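Local coordinates for protein quinone oxidoreductase (Escherichia coli, PDB 1QOR) that catalyses the NADPH-dependent one-electron reduction of quinones to 1,4-semiquinones and works as a homodimer, at residues V198-L201 / K202-T205; I270-R273 / E274-T277. All blocks are in the same frame, centred on the assembly; numbering follows the deposited sequence.

Contact 1: residues V198-L201 / K202-T205; sequences VERL and KEIT
Helix 197-204, on the crossover between strands 188-191 and 210-215 of the Rossmann-fold NADPH-binding domain, is short and carries along its length two salt bridges of i, i+3 spacing, Glu-199 with Lys-202 and Arg-200 with Glu-203. Glu-199 and Lys-202 run alongside each other in the same direction; the lysine bends at CG-CD (chi3 -58°), which turns its ammonium to the carboxylate. Lys-202 NZ meets Glu-199 OE2 at 2.7 Å on its syn side and makes a weak second bond to OE1. Shortening Lys-202 to an alanine would probably leave the Glu-199 carboxylate without its cation and able to turn.

The second bridge is looser: Arg-200 NH1 reaches Glu-203 OE1 at 3.2 Å, with the oxygen in the guanidinium plane but the nitrogen well above the carboxylate plane, the guanidinium and carboxylate planes being turned 80° from each other. Arg-200 NE is already paired with Glu-195. Ile-204 CD1 lies over one guanidinium face, toward its rim, and the same isoleucine packs on Ile-190 and Ile-169 of the sheet. At the helix end Thr-205, the first residue to leave helical geometry, gives two bonds to Leu-201 O from opposite faces of its plane, from Thr-205 N at 3.1 Å and from Thr-205 OG1 at 2.9 Å, while this hydroxyl is also bonded to Lys-209 N.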
ATOM      1  N   VAL A 198      13.880   6.088  15.155  1.00 23.21           N
ATOM      2  CA  VAL A 198      14.226   6.578  13.819  1.00 23.19           C
ATOM      3  C   VAL A 198      15.701   6.888  13.698  1.00 25.41           C
ATOM      4  O   VAL A 198      16.346   6.446  12.742  1.00 25.54           O
ATOM      5  CB  VAL A 198      13.331   7.804  13.393  1.00 23.10           C
ATOM      6  CG1 VAL A 198      13.820   8.397  12.086  1.00 19.96           C
ATOM      7  CG2 VAL A 198      11.856   7.339  13.196  1.00 21.61           C
ATOM      8  N   GLU A 199      16.253   7.614  14.679  1.00 26.80           N
ATOM      9  CA  GLU A 199      17.670   7.933  14.661  1.00 28.52           C
ATOM     10  C   GLU A 199      18.525   6.643  14.762  1.00 27.62           C
ATOM     11  O   GLU A 199      19.462   6.466  13.971  1.00 28.13           O
ATOM     12  CB  GLU A 199      18.011   8.937  15.759  1.00 31.43           C
ATOM     13  CG  GLU A 199      17.533  10.392  15.469  1.00 39.00           C
ATOM     14  CD  GLU A 199      17.730  10.880  13.980  1.00 43.54           C
ATOM     15  OE1 GLU A 199      18.841  10.710  13.420  1.00 45.09           O
ATOM     16  OE2 GLU A 199      16.766  11.442  13.365  1.00 45.73           O
ATOM     17  N   ARG A 200      18.191   5.719  15.670  1.00 25.84           N
ATOM     18  CA  ARG A 200      18.979   4.475  15.769  1.00 25.35           C
ATOM     19  C   ARG A 200      18.876   3.698  14.476  1.00 24.27           C
ATOM     20  O   ARG A 200      19.870   3.147  14.005  1.00 24.86           O
ATOM     21  CB  ARG A 200      18.520   3.580  16.923  1.00 26.60           C
ATOM     22  CG  ARG A 200      18.957   4.018  18.315  1.00 29.72           C
ATOM     23  CD  ARG A 200      20.446   3.717  18.548  1.00 31.11           C
ATOM     24  NE  ARG A 200      20.738   2.296  18.766  1.00 31.59           N
ATOM     25  CZ  ARG A 200      21.750   1.642  18.187  1.00 32.72           C
ATOM     26  NH1 ARG A 200      22.587   2.263  17.337  1.00 33.02           N
ATOM     27  NH2 ARG A 200      21.940   0.360  18.466  1.00 32.64           N
ATOM     28  N   LEU A 201      17.690   3.656  13.865  1.00 23.52           N
ATOM     29  CA  LEU A 201      17.555   2.920  12.620  1.00 22.30           C
ATOM     30  C   LEU A 201      18.407   3.518  11.506  1.00 22.18           C
ATOM     31  O   LEU A 201      18.995   2.785  10.688  1.00 22.26           O
ATOM     32  CB  LEU A 201      16.079   2.742  12.188  1.00 23.22           C
ATOM     33  CG  LEU A 201      16.202   1.994  10.835  1.00 23.96           C
ATOM     34  CD1 LEU A 201      15.723   0.596  10.925  1.00 24.13           C
ATOM     35  CD2 LEU A 201      15.722   2.770   9.590  1.00 21.06           C
ATOM     36  N   LYS A 202      18.485   4.838  11.443  1.00 23.93           N
ATOM     37  CA  LYS A 202      19.331   5.480  10.422  1.00 27.69           C
ATOM     38  C   LYS A 202      20.823   5.186  10.690  1.00 28.36           C
ATOM     39  O   LYS A 202      21.607   4.939   9.766  1.00 28.01           O
ATOM     40  CB  LYS A 202      19.111   6.991  10.396  1.00 30.15           C
ATOM     41  CG  LYS A 202      17.812   7.375   9.742  1.00 35.43           C
ATOM     42  CD  LYS A 202      17.654   8.871   9.636  1.00 40.28           C
ATOM     43  CE  LYS A 202      17.721   9.519  10.990  1.00 42.54           C
ATOM     44  NZ  LYS A 202      17.671  11.027  10.852  1.00 45.96           N
ATOM     45  N   GLU A 203      21.191   5.205  11.967  1.00 28.61           N
ATOM     46  CA  GLU A 203      22.550   4.923  12.391  1.00 30.19           C
ATOM     47  C   GLU A 203      22.925   3.483  11.993  1.00 29.05           C
ATOM     48  O   GLU A 203      23.876   3.288  11.236  1.00 28.79           O
ATOM     49  CB  GLU A 203      22.630   5.131  13.903  1.00 33.53           C
ATOM     50  CG  GLU A 203      23.980   4.921  14.489  1.00 40.72           C
ATOM     51  CD  GLU A 203      24.078   5.436  15.908  1.00 43.91           C
ATOM     52  OE1 GLU A 203      23.054   5.349  16.620  1.00 45.97           O
ATOM     53  OE2 GLU A 203      25.186   5.915  16.311  1.00 46.67           O
ATOM     54  N   ILE A 204      22.092   2.512  12.387  1.00 27.43           N
ATOM     55  CA  ILE A 204      22.313   1.084  12.106  1.00 26.84           C
ATOM     56  C   ILE A 204      22.431   0.765  10.614  1.00 27.81           C
ATOM     57  O   ILE A 204      23.216  -0.128  10.203  1.00 28.50           O
ATOM     58  CB  ILE A 204      21.181   0.192  12.747  1.00 26.54           C
ATOM     59  CG1 ILE A 204      21.278   0.173  14.272  1.00 25.70           C
ATOM     60  CG2 ILE A 204      21.264  -1.236  12.282  1.00 26.70           C
ATOM     61  CD1 ILE A 204      20.025  -0.387  14.962  1.00 24.96           C
ATOM     62  N   THR A 205      21.696   1.511   9.793  1.00 27.43           N
ATOM     63  CA  THR A 205      21.699   1.266   8.340  1.00 27.76           C
ATOM     64  C   THR A 205      22.662   2.148   7.518  1.00 29.06           C
ATOM     65  O   THR A 205      22.603   2.186   6.278  1.00 29.81           O
ATOM     66  CB  THR A 205      20.255   1.386   7.761  1.00 25.41           C
ATOM     67  OG1 THR A 205      19.799   2.733   7.911  1.00 21.44           O
ATOM     68  CG2 THR A 205      19.326   0.468   8.529  1.00 23.89           C
TER

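Contact 2: residues I270-R273 / E274-T277; sequences ITTR and EELT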
ATOM      1  N   ILE A 270      -3.593 -17.650   3.192  1.00 27.58           N
ATOM      2  CA  ILE A 270      -3.742 -19.100   3.331  1.00 29.62           C
ATOM      3  C   ILE A 270      -5.253 -19.365   3.118  1.00 31.08           C
ATOM      4  O   ILE A 270      -6.049 -19.343   4.046  1.00 31.43           O
ATOM      5  CB  ILE A 270      -3.276 -19.587   4.746  1.00 29.52           C
ATOM      6  CG1 ILE A 270      -1.816 -19.154   5.022  1.00 28.26           C
ATOM      7  CG2 ILE A 270      -3.418 -21.128   4.841  1.00 30.83           C
ATOM      8  CD1 ILE A 270      -0.819 -19.582   4.008  1.00 25.36           C
ATOM      9  N   THR A 271      -5.612 -19.612   1.875  1.00 32.49           N
ATOM     10  CA  THR A 271      -6.995 -19.763   1.479  1.00 36.11           C
ATOM     11  C   THR A 271      -7.404 -21.152   1.007  1.00 37.48           C
ATOM     12  O   THR A 271      -8.554 -21.536   1.168  1.00 39.14           O
ATOM     13  CB  THR A 271      -7.334 -18.717   0.357  1.00 36.95           C
ATOM     14  OG1 THR A 271      -6.701 -19.098  -0.880  1.00 38.11           O
ATOM     15  CG2 THR A 271      -6.795 -17.317   0.738  1.00 36.86           C
ATOM     16  N   THR A 272      -6.496 -21.885   0.385  1.00 38.71           N
ATOM     17  CA  THR A 272      -6.814 -23.225  -0.085  1.00 39.40           C
ATOM     18  C   THR A 272      -6.058 -24.287   0.729  1.00 41.42           C
ATOM     19  O   THR A 272      -5.150 -23.968   1.515  1.00 41.02           O
ATOM     20  CB  THR A 272      -6.440 -23.379  -1.550  1.00 38.71           C
ATOM     21  OG1 THR A 272      -5.015 -23.320  -1.672  1.00 39.78           O
ATOM     22  CG2 THR A 272      -7.022 -22.251  -2.367  1.00 36.56           C
ATOM     23  N   ARG A 273      -6.427 -25.549   0.516  1.00 43.28           N
ATOM     24  CA  ARG A 273      -5.813 -26.695   1.181  1.00 44.70           C
ATOM     25  C   ARG A 273      -4.384 -26.797   0.659  1.00 44.20           C
ATOM     26  O   ARG A 273      -3.436 -27.059   1.410  1.00 44.59           O
ATOM     27  CB  ARG A 273      -6.601 -27.953   0.814  1.00 47.77           C
ATOM     28  CG  ARG A 273      -5.955 -29.295   1.151  1.00 52.66           C
ATOM     29  CD  ARG A 273      -6.359 -29.836   2.515  1.00 56.48           C
ATOM     30  NE  ARG A 273      -5.588 -29.212   3.588  1.00 61.35           N
ATOM     31  CZ  ARG A 273      -5.574 -29.615   4.866  1.00 63.12           C
ATOM     32  NH1 ARG A 273      -6.300 -30.662   5.275  1.00 62.48           N
ATOM     33  NH2 ARG A 273      -4.796 -28.964   5.731  1.00 63.56           N
ATOM     34  N   GLU A 274      -4.225 -26.513  -0.622  1.00 42.82           N
ATOM     35  CA  GLU A 274      -2.924 -26.577  -1.239  1.00 43.19           C
ATOM     36  C   GLU A 274      -1.981 -25.542  -0.595  1.00 41.70           C
ATOM     37  O   GLU A 274      -0.814 -25.841  -0.352  1.00 42.80           O
ATOM     38  CB  GLU A 274      -3.038 -26.370  -2.757  1.00 46.14           C
ATOM     39  CG  GLU A 274      -3.941 -27.389  -3.517  1.00 50.89           C
ATOM     40  CD  GLU A 274      -5.420 -27.410  -3.038  1.00 53.95           C
ATOM     41  OE1 GLU A 274      -6.118 -26.354  -3.074  1.00 54.14           O
ATOM     42  OE2 GLU A 274      -5.882 -28.502  -2.601  1.00 56.66           O
ATOM     43  N   GLU A 275      -2.484 -24.352  -0.282  1.00 39.11           N
ATOM     44  CA  GLU A 275      -1.666 -23.313   0.344  1.00 36.72           C
ATOM     45  C   GLU A 275      -1.296 -23.636   1.770  1.00 35.20           C
ATOM     46  O   GLU A 275      -0.157 -23.395   2.186  1.00 35.28           O
ATOM     47  CB  GLU A 275      -2.376 -21.973   0.312  1.00 36.17           C
ATOM     48  CG  GLU A 275      -2.455 -21.462  -1.061  1.00 37.77           C
ATOM     49  CD  GLU A 275      -3.361 -20.274  -1.204  1.00 38.33           C
ATOM     50  OE1 GLU A 275      -4.247 -20.061  -0.364  1.00 38.41           O
ATOM     51  OE2 GLU A 275      -3.192 -19.552  -2.198  1.00 40.48           O
ATOM     52  N   LEU A 276      -2.270 -24.134   2.528  1.00 33.41           N
ATOM     53  CA  LEU A 276      -2.060 -24.515   3.910  1.00 32.27           C
ATOM     54  C   LEU A 276      -0.971 -25.604   3.945  1.00 32.33           C
ATOM     55  O   LEU A 276      -0.048 -25.554   4.765  1.00 32.43           O
ATOM     56  CB  LEU A 276      -3.370 -25.026   4.520  1.00 31.27           C
ATOM     57  CG  LEU A 276      -3.334 -25.629   5.936  1.00 31.49           C
ATOM     58  CD1 LEU A 276      -2.833 -24.620   6.958  1.00 30.41           C
ATOM     59  CD2 LEU A 276      -4.716 -26.119   6.316  1.00 29.88           C
ATOM     60  N   THR A 277      -1.059 -26.529   2.993  1.00 31.67           N
ATOM     61  CA  THR A 277      -0.128 -27.638   2.855  1.00 31.51           C
ATOM     62  C   THR A 277       1.315 -27.223   2.525  1.00 31.13           C
ATOM     63  O   THR A 277       2.261 -27.685   3.172  1.00 31.04           O
ATOM     64  CB  THR A 277      -0.645 -28.623   1.806  1.00 31.38           C
ATOM     65  OG1 THR A 277      -1.753 -29.354   2.344  1.00 30.81           O
ATOM     66  CG2 THR A 277       0.428 -29.597   1.434  1.00 34.43           C
TER
HETATM   67  O   HOH W   1      -4.449 -23.639  -4.362  0.93 62.45           O
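The carboxylate of Glu-275 is held at OE1 by three donors from Thr-271 and Thr-272, each arriving from a different direction. Thr-271 N comes in nearly end-on to the C-O bond at 2.7 Å from OE1. The hydroxyl of the same residue, Thr-271 OG1, approaches OE1 on the syn side, also at 2.7 Å, and Thr-272 N sits above the carboxylate plane, 3.0 Å from OE1. The other flat group, the Arg-273 guanidinium, is approached obliquely by Thr-277 OG1, while its NH2 bonds to Ala-106 O.

Thr-272 is the N-cap of helix 273-288, and its exchange with Glu-275 is a capping box: Glu-275 N donates to Thr-272 OG1 at 3.1 Å, in return for the Thr-272 N bond to OE1. With chi1 at 67°, the threonine hydroxyl stands between its own N and carbonyl carbon, where it faces the first turn. The Glu-275 chain, extended beyond CG (chi2 169°), reaches back along the loop to Thr-271. A water on Thr-272 OG1 links weakly to Glu-274 OE1.

On the buried side, Ile-270 CG2 meets Leu-276 CB at 3.9 Å, the side chains crossing at about a right angle, and Leu-276 continues onto Phe-122 and Leu-126 of helix 115-135. One turn on, Arg-273 O accepts from both Thr-277 N and Thr-277 OG1, on opposite faces of its plane. Thr-271 also packs against Arg-231 of the second subunit. The three donors, together with the positive end of the helix dipole, would probably stabilise Glu-275 as an anion, and the cap pins the loop to the helix start.

Contact 1 and contact 2 are separate local helix arrangements, one along the short helix 197-204 and the other at the start of helix 273-288; their centres lie 38 Å apart and their nearest atoms about 27 Å. They stand toward different parts of the NADPH site. At contact 1 the side chain of Arg-200 is about 9 Å from that of Tyr-192, an NADP(+)-binding residue that follows strand 188-191. At contact 2 the side chain of Ile-270 is about 3 Å from that of the NADP(+)-binding Leu-266 and about 8 Å from the bound NADPH. Only contact 2 touches the second subunit.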